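Local coordinates for protein rhamnosidase B (Bacillus sp., PDB 2OKX) that hydrolyses terminal alpha-L-rhamnose residues from alpha-L-rhamnosides, as a member of glycoside hydrolase family 78, at residues S18-W23 / P389-E394; L95-G98 / Y103-R106; A685-P690 / S763-V768; A738-E743 / A747-I752. One frame throughout, in Å; residues are numbered along the deposited sequence.

Contact 1: residues S18-W23 / P389-E394; sequences SPRNEW and PSLYTE
Arg20 reaches across to Ser390 and Leu391 with an almost fully extended side chain. Its CB is directed toward 389-394, and CG stands anti to the backbone N (chi1 175°), which sends the rest of the chain outward to the partner loop. CD is the first atom to touch, passing 3.9 Å from Ser390 OG. NE follows, 3.2 Å from Ser390 O. At CZ the guanidinium is turned against its aliphatic stem (chi4 79°), so that one flat face receives the methyl CD2 of Leu391, which lies over its centre at a modelled separation so short that the exact distance is doubtful, and the two side chains meet at about a right angle. The contact joins two beta-sheet regions far apart in sequence: Arg20 precedes strand 22-31 of a seven-stranded antiparallel sheet, and Leu391 leads into the short edge strand 392-393 of a five-stranded one. At the tip, NH2 donates to a water at 3.1 Å, and that water lies 2.9 Å from Ser390 O. The same NH2 forms a salt bridge with Asp224, whose backbone is hydrogen-bonded to that of Leu391. With a leucine in place of Arg20, Asp224 would probably lose its charged mate and the water its donor.

Contact 2: residues L95-G98 / Y103-R106; sequences LHFG and YYLR
The backbones of Gly98 and Arg106 come closest, their CA atoms 6.0 Å apart, where the chain leaves strand 87-96 and bends at Gly98 with a positive phi of 70°. Phe97 and Tyr104 form a T-shaped pair: the edge of the phenylalanine points into the face of the tyrosine, with ring centroids 5.3 Å apart and planes at 86°. Phe97 CD2 does the touching, 3.6 Å from Tyr104 CD1. More loosely, Phe97 CE2 approaches the edge of the Tyr103 ring, 4.4 Å from Tyr103 CE1. At the far end of Tyr104 the hydroxyl meets the imidazole of His96, with His96 CE1 3.2 Å from Tyr104 OH and the two side chains roughly perpendicular. Tyr104 OH is hydrogen-bonded to Asp47 OD1 and to the backbone N of Gly107, while both nitrogens of His96 are engaged, ND1 with the carbonyl of Asp47 and NE2 with Ser18 OG, so the polar atoms of this buried corner are well provided for and the imidazole is kept from turning. Arg106, with a first torsion of -166° and an extended chain, brings one guanidinium face to Gly98 O, which lies 3.1 Å above the plane, off its centre, at an angle too poor for a hydrogen bond from NE; NE and NH1 bond instead to Ser18 and Asn235. The loop leads from strand 87-96 of the seven-stranded sheet to strand 110-117 of a second, five-stranded sheet, a connection between sheets consistent with the beta-sandwich of galactose-binding-like domains, the clan of this N-terminal domain.

Contact 3: residues A685-P690 / S763-V768; sequences APIDQP and SMQTQV
Ile687 presses its tip onto the first turn of helix 764-772, with Ile687 CD1 3.5 Å from Gln765 CG and equally near CB of that glutamine. Its CG1 lies beside the backbone N (chi1 -69°), which carries CD1 to the aliphatic part of Gln765, and Ile687 CG1 stands 4.1 Å from Ser763 OG. Ala685 adds its methyl near the amide end of Gln765. In the next shell, Ser763 is the N-cap of the helix: Thr766 N donates to Ser763 OG in a weak but straight bond of 3.4 Å. At the same turn, Gln767 NE2 donates to Ser763 O at 3.3 Å, the acceptor lying close to the amide plane. Farther out, Asp750 holds both partners: OD1 bonds to the hydroxyls of Ser763 and Thr766, and OD2 to the backbone N of Asp688, centre of an inverse gamma turn directly after Ile687. One carboxylate thus fixes the cap and the loop together. In the six-hairpin glycosidase domain, the alpha barrel of the enzyme, loop 685-690 lies against strand 747-752, while Gln765 and Val768 pack on helix 801-813 and Gln767 on helix 778-789.

Contact 4: residues A738-E743 / A747-I752; sequences AVLWDE and AYIDCI
Trp741 carries Ala747 on one face of its indole and Tyr748 at its edge: Ala747 N sits 3.3 Å above the ring plane toward the rim, and the six-membered ring points its edge into the tyrosine. Trp741 CE3 stands 3.4 Å above the Tyr748 ring, over its centre, giving a T-shaped pair with planes at 81°. Glu743 also lies at the indole edge, where NE1 donates weakly to its OE2. The two strands form an antiparallel beta hairpin, 741-742 with 747-752, in which Trp741 and Tyr748 are a non-hydrogen-bonded pair on one side of the sheet. Asp742 and Ala747 are the hydrogen-bonded pair, with Asp742 N to Ala747 O at 3.1 Å and a weak return bond. The first torsion of Trp741 (175°) swings the indole away from its own N and across the neighbouring strand. Replacing Trp741 by an alanine would probably open a gap over Ala747 and leave the face of Tyr748 without the indole edge and Arg780 without the ring of its cation-pi pair. Directly after helix 723-739, Leu740 CD2 touches two isoleucine methyls, 3.8 Å from Ile749 CD1 and 3.7 Å from Ile752 CD1. Val739 CG1 also meets Ile752 CD1. Leu740 O takes a nearly straight bond from Ile749 N at 2.9 Å, and also lies 3.3 Å from Tyr748 CA in a CA-H...O contact.

In the fold
From the N terminus, contact 1 opens just before strand 22-31 and closes some 370 residues later at edge strand 392-393, tying two beta-sheet regions. Contact 2 is nested inside that long loop and touches contact 1 directly, since strands 22-31 and 87-96 are neighbours in one sheet and Ser18 bonds to His96. The chain then passes to the other side of the molecule, where contact 3 joins a loop of the alpha barrel to the start of helix 764-772. Contact 4, the beta hairpin of strands 741-742 and 747-752, is nested inside contact 3 and linked to it through Asp750. The centres of contacts 1 and 3 are about 43 Å apart.

Contact 1: residues S18-W23 / P389-E394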
# COMPACT_ATOMS: atom_id res chain seq x y z
N SER A 18 24.98 3.50 4.57
CA SER A 18 23.55 3.51 4.27
C SER A 18 23.20 4.74 3.43
O SER A 18 22.61 5.70 3.92
CB SER A 18 22.74 3.51 5.57
OG SER A 18 21.34 3.47 5.31
N PRO A 19 23.57 4.72 2.14
CA PRO A 19 23.29 5.84 1.25
C PRO A 19 21.80 5.95 0.95
O PRO A 19 21.06 4.96 1.03
CB PRO A 19 24.10 5.50 0.01
CG PRO A 19 24.02 4.00 -0.02
CD PRO A 19 24.24 3.63 1.42
N ARG A 20 21.36 7.16 0.61
CA ARG A 20 19.96 7.39 0.30
C ARG A 20 19.65 6.99 -1.14
O ARG A 20 20.39 7.33 -2.07
CB ARG A 20 19.61 8.87 0.47
CG ARG A 20 18.18 9.24 0.03
CD ARG A 20 18.08 10.73 -0.26
NE ARG A 20 16.76 11.17 -0.71
CZ ARG A 20 15.71 11.38 0.08
NH1 ARG A 20 15.81 11.18 1.39
NH2 ARG A 20 14.58 11.83 -0.43
N ASN A 21 18.55 6.25 -1.31
CA ASN A 21 18.08 5.86 -2.64
C ASN A 21 19.21 5.48 -3.60
O ASN A 21 19.38 6.10 -4.64
CB ASN A 21 17.28 7.04 -3.21
CG ASN A 21 16.59 6.70 -4.53
OD1 ASN A 21 16.18 7.60 -5.27
ND2 ASN A 21 16.44 5.42 -4.82
N GLU A 22 19.98 4.46 -3.25
CA GLU A 22 21.08 4.03 -4.11
C GLU A 22 20.89 2.61 -4.62
O GLU A 22 20.64 1.69 -3.85
CB GLU A 22 22.42 4.12 -3.36
CG GLU A 22 23.61 3.65 -4.19
CD GLU A 22 24.94 3.79 -3.45
OE1 GLU A 22 25.47 2.77 -2.94
OE2 GLU A 22 25.44 4.93 -3.37
N TRP A 23 21.02 2.44 -5.93
CA TRP A 23 20.90 1.12 -6.55
C TRP A 23 22.33 0.67 -6.88
O TRP A 23 23.04 1.34 -7.62
CB TRP A 23 20.04 1.21 -7.81
CG TRP A 23 18.59 1.53 -7.51
CD1 TRP A 23 18.06 1.85 -6.29
CD2 TRP A 23 17.50 1.56 -8.44
NE1 TRP A 23 16.71 2.07 -6.40
CE2 TRP A 23 16.34 1.90 -7.71
CE3 TRP A 23 17.40 1.33 -9.82
CZ2 TRP A 23 15.08 2.02 -8.32
CZ3 TRP A 23 16.15 1.45 -10.42
CH2 TRP A 23 15.01 1.79 -9.67
N PRO A 389 21.17 18.56 -1.65
CA PRO A 389 21.06 18.08 -3.03
C PRO A 389 20.31 16.76 -3.25
O PRO A 389 19.49 16.67 -4.16
CB PRO A 389 22.51 18.00 -3.48
CG PRO A 389 23.14 19.14 -2.74
CD PRO A 389 22.56 18.98 -1.36
N SER A 390 20.60 15.76 -2.44
CA SER A 390 19.97 14.45 -2.59
C SER A 390 18.46 14.46 -2.30
O SER A 390 17.76 13.50 -2.63
CB SER A 390 20.66 13.42 -1.70
OG SER A 390 20.54 13.75 -0.32
N LEU A 391 17.97 15.55 -1.71
CA LEU A 391 16.55 15.66 -1.38
C LEU A 391 15.85 16.58 -2.37
O LEU A 391 14.71 16.98 -2.15
CB LEU A 391 16.39 16.25 0.03
CG LEU A 391 17.16 15.57 1.17
CD1 LEU A 391 16.86 16.28 2.49
CD2 LEU A 391 16.78 14.10 1.25
N TYR A 392 16.53 16.89 -3.47
CA TYR A 392 15.98 17.80 -4.47
C TYR A 392 16.21 17.34 -5.90
O TYR A 392 17.28 16.83 -6.24
CB TYR A 392 16.64 19.17 -4.28
CG TYR A 392 16.27 20.21 -5.31
CD1 TYR A 392 15.17 21.03 -5.12
CD2 TYR A 392 17.03 20.37 -6.47
CE1 TYR A 392 14.83 22.00 -6.06
CE2 TYR A 392 16.70 21.33 -7.42
CZ TYR A 392 15.60 22.14 -7.21
OH TYR A 392 15.27 23.11 -8.13
N THR A 393 15.20 17.53 -6.75
CA THR A 393 15.33 17.17 -8.16
C THR A 393 14.38 17.95 -9.06
O THR A 393 13.23 18.22 -8.69
CB THR A 393 15.10 15.66 -8.42
OG1 THR A 393 15.40 15.36 -9.79
CG2 THR A 393 13.64 15.27 -8.14
N GLU A 394 14.87 18.33 -10.24
CA GLU A 394 14.07 19.07 -11.21
C GLU A 394 13.54 18.11 -12.29
O GLU A 394 12.95 18.54 -13.27
CB GLU A 394 14.90 20.20 -11.82
CG GLU A 394 14.98 21.43 -10.92
CD GLU A 394 16.05 22.42 -11.32
OE1 GLU A 394 16.30 22.59 -12.54
OE2 GLU A 394 16.64 23.05 -10.42
O HOH W 1 14.94 13.13 -3.23

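Contact 2: residues L95-G98 / Y103-R106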
# COMPACT_ATOMS: atom_id res chain seq x y z
N LEU A 95 18.70 -2.51 -4.14
CA LEU A 95 18.17 -1.17 -3.94
C LEU A 95 18.25 -0.89 -2.45
O LEU A 95 17.69 -1.64 -1.65
CB LEU A 95 16.69 -1.09 -4.37
CG LEU A 95 16.25 -1.33 -5.81
CD1 LEU A 95 16.37 -2.81 -6.16
CD2 LEU A 95 14.81 -0.86 -5.97
N HIS A 96 18.99 0.14 -2.06
CA HIS A 96 19.05 0.48 -0.64
C HIS A 96 18.37 1.82 -0.45
O HIS A 96 18.79 2.82 -1.00
CB HIS A 96 20.49 0.58 -0.13
CG HIS A 96 20.57 0.84 1.34
ND1 HIS A 96 20.25 -0.12 2.28
CD2 HIS A 96 20.82 1.98 2.02
CE1 HIS A 96 20.28 0.43 3.48
NE2 HIS A 96 20.62 1.70 3.35
N PHE A 97 17.30 1.83 0.35
CA PHE A 97 16.54 3.05 0.57
C PHE A 97 17.27 4.10 1.41
O PHE A 97 17.24 5.29 1.09
CB PHE A 97 15.20 2.73 1.24
CG PHE A 97 14.35 1.76 0.45
CD1 PHE A 97 14.30 1.82 -0.94
CD2 PHE A 97 13.56 0.81 1.10
CE1 PHE A 97 13.48 0.95 -1.67
CE2 PHE A 97 12.74 -0.06 0.38
CZ PHE A 97 12.70 0.01 -1.01
N GLY A 98 17.93 3.66 2.48
CA GLY A 98 18.63 4.59 3.35
C GLY A 98 17.66 5.45 4.13
O GLY A 98 18.05 6.42 4.78
N TYR A 103 7.25 -0.42 5.40
CA TYR A 103 7.53 -1.84 5.18
C TYR A 103 9.03 -2.14 5.15
O TYR A 103 9.47 -3.16 4.60
CB TYR A 103 6.84 -2.36 3.90
CG TYR A 103 7.00 -1.55 2.62
CD1 TYR A 103 8.25 -1.36 2.03
CD2 TYR A 103 5.88 -1.04 1.96
CE1 TYR A 103 8.38 -0.69 0.81
CE2 TYR A 103 5.99 -0.37 0.74
CZ TYR A 103 7.25 -0.20 0.17
OH TYR A 103 7.36 0.45 -1.05
N TYR A 104 9.80 -1.25 5.76
CA TYR A 104 11.24 -1.38 5.83
C TYR A 104 11.81 -0.49 6.93
O TYR A 104 11.47 0.68 7.03
CB TYR A 104 11.87 -0.99 4.49
CG TYR A 104 13.38 -0.80 4.56
CD1 TYR A 104 13.93 0.48 4.67
CD2 TYR A 104 14.24 -1.90 4.56
CE1 TYR A 104 15.32 0.65 4.80
CE2 TYR A 104 15.62 -1.73 4.68
CZ TYR A 104 16.15 -0.46 4.80
OH TYR A 104 17.51 -0.30 4.93
N LEU A 105 12.67 -1.07 7.77
CA LEU A 105 13.31 -0.31 8.84
C LEU A 105 14.76 -0.12 8.44
O LEU A 105 15.48 -1.09 8.18
CB LEU A 105 13.21 -1.05 10.18
CG LEU A 105 11.82 -1.05 10.85
CD1 LEU A 105 10.88 -2.01 10.12
CD2 LEU A 105 11.97 -1.47 12.30
N ARG A 106 15.20 1.14 8.39
CA ARG A 106 16.56 1.45 7.99
C ARG A 106 17.63 0.61 8.68
O ARG A 106 17.66 0.50 9.91
CB ARG A 106 16.87 2.93 8.23
CG ARG A 106 18.14 3.39 7.52
CD ARG A 106 18.61 4.76 7.97
NE ARG A 106 19.74 5.21 7.15
CZ ARG A 106 20.40 6.34 7.34
NH1 ARG A 106 20.05 7.17 8.31
NH2 ARG A 106 21.41 6.66 6.53

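Contact 3: residues A685-P690 / S763-V768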
# COMPACT_ATOMS: atom_id res chain seq x y z
N ALA A 685 -15.76 8.00 8.75
CA ALA A 685 -17.04 8.69 8.80
C ALA A 685 -17.06 9.59 10.03
O ALA A 685 -16.25 9.42 10.94
CB ALA A 685 -18.17 7.67 8.87
N PRO A 686 -17.99 10.56 10.07
CA PRO A 686 -18.16 11.52 11.17
C PRO A 686 -18.49 10.92 12.53
O PRO A 686 -19.24 11.50 13.31
CB PRO A 686 -19.30 12.42 10.67
CG PRO A 686 -19.17 12.34 9.19
CD PRO A 686 -18.91 10.88 8.97
N ILE A 687 -17.93 9.74 12.82
CA ILE A 687 -18.14 9.09 14.10
C ILE A 687 -17.43 9.91 15.17
O ILE A 687 -16.33 10.40 14.94
CB ILE A 687 -17.53 7.66 14.12
CG1 ILE A 687 -18.32 6.74 13.19
CG2 ILE A 687 -17.53 7.11 15.55
CD1 ILE A 687 -17.71 5.36 13.07
N ASP A 688 -18.05 10.06 16.34
CA ASP A 688 -17.41 10.82 17.41
C ASP A 688 -16.44 9.86 18.09
O ASP A 688 -16.74 9.26 19.12
CB ASP A 688 -18.46 11.35 18.39
CG ASP A 688 -17.91 12.46 19.28
OD1 ASP A 688 -16.91 13.10 18.90
OD2 ASP A 688 -18.50 12.70 20.36
N GLN A 689 -15.28 9.70 17.47
CA GLN A 689 -14.24 8.80 17.96
C GLN A 689 -12.96 9.60 18.20
O GLN A 689 -11.96 9.42 17.50
CB GLN A 689 -14.01 7.68 16.93
CG GLN A 689 -13.62 8.18 15.54
CD GLN A 689 -13.76 7.13 14.46
OE1 GLN A 689 -13.55 5.93 14.69
NE2 GLN A 689 -14.09 7.56 13.24
N PRO A 690 -12.97 10.48 19.21
CA PRO A 690 -11.81 11.31 19.54
C PRO A 690 -10.63 10.50 20.06
O PRO A 690 -10.80 9.42 20.63
CB PRO A 690 -12.36 12.27 20.58
CG PRO A 690 -13.33 11.39 21.33
CD PRO A 690 -14.05 10.67 20.20
N SER A 763 -24.17 6.83 15.67
CA SER A 763 -23.81 6.26 14.38
C SER A 763 -24.28 4.82 14.21
O SER A 763 -24.46 4.09 15.18
CB SER A 763 -22.30 6.32 14.20
OG SER A 763 -21.66 5.52 15.18
N MET A 764 -24.46 4.42 12.96
CA MET A 764 -24.87 3.05 12.66
C MET A 764 -23.73 2.13 13.07
O MET A 764 -23.96 1.02 13.55
CB MET A 764 -25.13 2.89 11.16
CG MET A 764 -26.50 3.36 10.72
SD MET A 764 -27.77 2.40 11.56
CE MET A 764 -27.44 0.76 10.91
N GLN A 765 -22.50 2.60 12.87
CA GLN A 765 -21.30 1.84 13.18
C GLN A 765 -21.29 1.28 14.60
O GLN A 765 -21.12 0.08 14.81
CB GLN A 765 -20.05 2.70 12.97
CG GLN A 765 -19.71 3.02 11.50
CD GLN A 765 -20.43 4.23 10.94
OE1 GLN A 765 -20.05 4.76 9.89
NE2 GLN A 765 -21.47 4.69 11.63
N THR A 766 -21.46 2.16 15.59
CA THR A 766 -21.44 1.73 16.98
C THR A 766 -22.53 0.70 17.28
O THR A 766 -22.29 -0.25 18.03
CB THR A 766 -21.60 2.93 17.92
OG1 THR A 766 -20.50 3.83 17.72
CG2 THR A 766 -21.61 2.47 19.38
N GLN A 767 -23.70 0.89 16.69
CA GLN A 767 -24.82 -0.03 16.91
C GLN A 767 -24.50 -1.39 16.30
O GLN A 767 -24.73 -2.43 16.92
CB GLN A 767 -26.10 0.53 16.29
CG GLN A 767 -26.38 2.00 16.59
CD GLN A 767 -26.14 2.36 18.05
OE1 GLN A 767 -26.60 1.67 18.96
NE2 GLN A 767 -25.43 3.46 18.27
N VAL A 768 -23.98 -1.39 15.07
CA VAL A 768 -23.64 -2.63 14.39
C VAL A 768 -22.61 -3.41 15.21
O VAL A 768 -22.74 -4.62 15.38
CB VAL A 768 -23.06 -2.36 12.98
CG1 VAL A 768 -22.50 -3.64 12.38
CG2 VAL A 768 -24.14 -1.80 12.07

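Contact 4: residues A738-E743 / A747-I752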
# COMPACT_ATOMS: atom_id res chain seq x y z
N ALA A 738 -24.38 -0.38 31.10
CA ALA A 738 -24.77 0.48 32.21
C ALA A 738 -24.44 1.95 32.00
O ALA A 738 -25.16 2.83 32.47
CB ALA A 738 -24.10 -0.01 33.49
N VAL A 739 -23.36 2.23 31.27
CA VAL A 739 -22.93 3.60 31.04
C VAL A 739 -23.16 4.17 29.63
O VAL A 739 -23.82 5.20 29.46
CB VAL A 739 -21.43 3.76 31.36
CG1 VAL A 739 -21.01 5.22 31.23
CG2 VAL A 739 -21.14 3.24 32.76
N LEU A 740 -22.62 3.48 28.63
CA LEU A 740 -22.70 3.94 27.25
C LEU A 740 -24.04 3.87 26.52
O LEU A 740 -24.13 4.24 25.35
CB LEU A 740 -21.64 3.20 26.43
CG LEU A 740 -20.22 3.47 26.94
CD1 LEU A 740 -19.21 2.64 26.17
CD2 LEU A 740 -19.91 4.96 26.80
N TRP A 741 -25.09 3.43 27.21
CA TRP A 741 -26.41 3.35 26.58
C TRP A 741 -27.29 4.55 26.92
O TRP A 741 -27.30 5.02 28.06
CB TRP A 741 -27.11 2.05 26.99
CG TRP A 741 -28.52 1.93 26.49
CD1 TRP A 741 -29.66 2.34 27.14
CD2 TRP A 741 -28.95 1.39 25.23
NE1 TRP A 741 -30.76 2.08 26.36
CE2 TRP A 741 -30.36 1.49 25.19
CE3 TRP A 741 -28.29 0.81 24.14
CZ2 TRP A 741 -31.12 1.05 24.10
CZ3 TRP A 741 -29.04 0.37 23.05
CH2 TRP A 741 -30.44 0.49 23.04
N ASP A 742 -28.03 5.04 25.93
CA ASP A 742 -28.93 6.17 26.12
C ASP A 742 -30.37 5.69 25.99
O ASP A 742 -30.78 5.18 24.95
CB ASP A 742 -28.67 7.25 25.06
CG ASP A 742 -29.44 8.53 25.34
OD1 ASP A 742 -29.12 9.22 26.33
OD2 ASP A 742 -30.37 8.85 24.56
N GLU A 743 -31.15 5.86 27.06
CA GLU A 743 -32.54 5.43 27.07
C GLU A 743 -33.43 6.19 26.09
O GLU A 743 -34.22 5.59 25.37
CB GLU A 743 -33.12 5.54 28.48
CG GLU A 743 -32.49 4.59 29.48
CD GLU A 743 -32.75 3.13 29.14
OE1 GLU A 743 -32.20 2.25 29.85
OE2 GLU A 743 -33.49 2.86 28.17
N ALA A 747 -30.02 3.61 21.99
CA ALA A 747 -28.84 3.27 21.20
C ALA A 747 -27.61 3.66 22.00
O ALA A 747 -27.69 4.48 22.91
CB ALA A 747 -28.87 4.03 19.88
N TYR A 748 -26.46 3.08 21.65
CA TYR A 748 -25.23 3.39 22.35
C TYR A 748 -24.62 4.68 21.81
O TYR A 748 -24.67 4.94 20.60
CB TYR A 748 -24.21 2.26 22.19
CG TYR A 748 -24.69 0.92 22.71
CD1 TYR A 748 -25.53 0.12 21.94
CD2 TYR A 748 -24.29 0.46 23.96
CE1 TYR A 748 -25.97 -1.12 22.41
CE2 TYR A 748 -24.73 -0.77 24.45
CZ TYR A 748 -25.56 -1.55 23.67
OH TYR A 748 -25.99 -2.77 24.14
N ILE A 749 -24.05 5.48 22.71
CA ILE A 749 -23.43 6.74 22.32
C ILE A 749 -22.05 6.44 21.73
O ILE A 749 -21.42 5.46 22.11
CB ILE A 749 -23.27 7.68 23.53
CG1 ILE A 749 -22.32 7.06 24.56
CG2 ILE A 749 -24.63 7.96 24.16
CD1 ILE A 749 -22.03 7.95 25.75
N ASP A 750 -21.60 7.28 20.81
CA ASP A 750 -20.30 7.08 20.19
C ASP A 750 -19.14 7.08 21.18
O ASP A 750 -18.21 6.29 21.05
CB ASP A 750 -20.04 8.13 19.11
CG ASP A 750 -20.49 7.67 17.74
OD1 ASP A 750 -21.04 6.55 17.63
OD2 ASP A 750 -20.30 8.43 16.77
N CYS A 751 -19.20 7.96 22.18
CA CYS A 751 -18.12 8.03 23.15
C CYS A 751 -18.39 8.93 24.34
O CYS A 751 -19.45 9.54 24.47
CB CYS A 751 -16.85 8.53 22.47
SG CYS A 751 -16.92 10.31 22.07
N ILE A 752 -17.39 9.00 25.21
CA ILE A 752 -17.38 9.85 26.39
C ILE A 752 -16.05 10.57 26.27
O ILE A 752 -14.98 9.95 26.33
CB ILE A 752 -17.39 9.04 27.71
CG1 ILE A 752 -18.74 8.34 27.89
CG2 ILE A 752 -17.13 9.98 28.89
CD1 ILE A 752 -18.86 7.57 29.19